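Local atomic coordinates of sefir domain protein (Bacillus cereus F65185, PDB entry 5Y8E), a protein that probably mediates protein-protein association in signalling through its SEFIR domain, which is akin to TIR domains. Residues A[133-136]-A[137-141]. Numbering follows the deposited sequence.
Sequences KSYK and ELERL
The backbone oxygen of Lys136 is gripped twice: Arg140 N donates to Lys136 O at 3.0 Å, and a water that donates to this same oxygen also donates to Glu139 OE2 at 2.7 Å. These residues form more than two turns of the alpha helix 131-143, the last helix of this SEFIR domain protein, and the i to i+4 pattern continues with Glu139 N to Tyr135 O at 2.9 Å and with Leu138 and Glu137 bonded to Ser134 and Lys133. On the side facing helix 13-29, Tyr135 and Glu139 lie one turn apart. Glu139 OE1 approaches Tyr135 CE2 obliquely, 4.0 Å away, with the ring and carboxylate planes 71° apart. With CG anti to the backbone N in both, and Glu139 extended beyond CG, Tyr135 OH and Glu139 OE1 both hydrogen-bond to Ser30 OG; Lys25 adds a cation-pi contact to the ring. Leu138, buried, packs on Leu22 of helix 13-29 and on Ile101, Ile103 and Leu124 of the sheet, tying the helix to both. On another side of the helix, Arg140 holds Glu137 side-on in a salt bridge, NE to OE1 at 2.9 Å and NH2 to OE2 at 2.8 Å, the latter on the syn side but 31° out of the carboxylate plane. A bend at chi2 (68°) brings Glu137 CD to the guanidinium edge, in its plane. A second water donates to Glu137 OE1 at 2.7 Å and weakly accepts from Lys136 NZ.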
# COMPACT_ATOMS: atom_id res chain seq x y z
N LYS A 133 16.34 -3.17 8.07
CA LYS A 133 16.61 -1.96 7.28
C LYS A 133 15.39 -1.54 6.47
O LYS A 133 15.03 -0.36 6.44
CB LYS A 133 17.81 -2.18 6.36
CG LYS A 133 18.20 -0.95 5.54
CD LYS A 133 19.55 -1.17 4.87
CE LYS A 133 19.90 -0.03 3.93
NZ LYS A 133 19.02 -0.02 2.73
N SER A 134 14.75 -2.51 5.82
CA SER A 134 13.54 -2.25 5.06
C SER A 134 12.41 -1.72 5.95
O SER A 134 11.72 -0.77 5.58
CB SER A 134 13.09 -3.52 4.32
OG SER A 134 14.05 -3.89 3.35
N TYR A 135 12.24 -2.33 7.12
CA TYR A 135 11.17 -1.92 8.02
C TYR A 135 11.43 -0.52 8.58
O TYR A 135 10.51 0.29 8.71
CB TYR A 135 10.99 -2.92 9.17
CG TYR A 135 9.82 -2.56 10.05
CD1 TYR A 135 8.53 -2.97 9.72
CD2 TYR A 135 9.99 -1.78 11.18
CE1 TYR A 135 7.44 -2.62 10.50
CE2 TYR A 135 8.91 -1.42 11.98
CZ TYR A 135 7.64 -1.85 11.63
OH TYR A 135 6.56 -1.51 12.41
N LYS A 136 12.69 -0.25 8.91
CA LYS A 136 13.08 1.07 9.40
C LYS A 136 12.74 2.14 8.37
O LYS A 136 12.24 3.22 8.73
CB LYS A 136 14.58 1.09 9.72
CG LYS A 136 15.11 2.42 10.23
CD LYS A 136 16.62 2.30 10.47
CE LYS A 136 17.22 3.60 10.98
NZ LYS A 136 17.13 4.68 9.96
N GLU A 137 12.99 1.85 7.10
CA GLU A 137 12.69 2.82 6.05
C GLU A 137 11.19 2.98 5.85
O GLU A 137 10.71 4.09 5.64
CB GLU A 137 13.39 2.46 4.74
CG GLU A 137 13.05 3.39 3.57
CD GLU A 137 13.60 4.81 3.72
OE1 GLU A 137 14.25 5.13 4.74
OE2 GLU A 137 13.38 5.62 2.79
N LEU A 138 10.45 1.88 5.94
CA LEU A 138 8.99 1.95 5.85
C LEU A 138 8.43 2.85 6.95
O LEU A 138 7.56 3.70 6.70
CB LEU A 138 8.36 0.56 5.95
CG LEU A 138 6.84 0.50 6.08
CD1 LEU A 138 6.14 1.12 4.87
CD2 LEU A 138 6.39 -0.95 6.27
N GLU A 139 8.94 2.66 8.15
CA GLU A 139 8.53 3.43 9.31
C GLU A 139 8.83 4.92 9.11
O GLU A 139 7.99 5.78 9.40
CB GLU A 139 9.25 2.88 10.54
CG GLU A 139 8.91 3.54 11.84
CD GLU A 139 9.71 2.96 12.97
OE1 GLU A 139 9.17 2.12 13.72
OE2 GLU A 139 10.90 3.31 13.07
N ARG A 140 10.03 5.22 8.60
CA ARG A 140 10.41 6.60 8.29
C ARG A 140 9.44 7.23 7.30
O ARG A 140 8.97 8.36 7.50
CB ARG A 140 11.83 6.65 7.71
CG ARG A 140 12.37 8.07 7.58
CD ARG A 140 13.66 8.15 6.78
NE ARG A 140 13.46 7.83 5.37
CZ ARG A 140 12.95 8.67 4.47
NH1 ARG A 140 12.58 9.89 4.84
NH2 ARG A 140 12.81 8.30 3.21
N LEU A 141 9.13 6.51 6.22
CA LEU A 141 8.24 7.02 5.18
C LEU A 141 6.82 7.27 5.71
O LEU A 141 6.15 8.24 5.32
CB LEU A 141 8.20 6.05 4.00
CG LEU A 141 9.48 5.97 3.17
CD1 LEU A 141 9.47 4.73 2.29
CD2 LEU A 141 9.61 7.23 2.32
O HOH W 1 12.31 4.70 11.19
O HOH W 2 15.52 4.58 7.02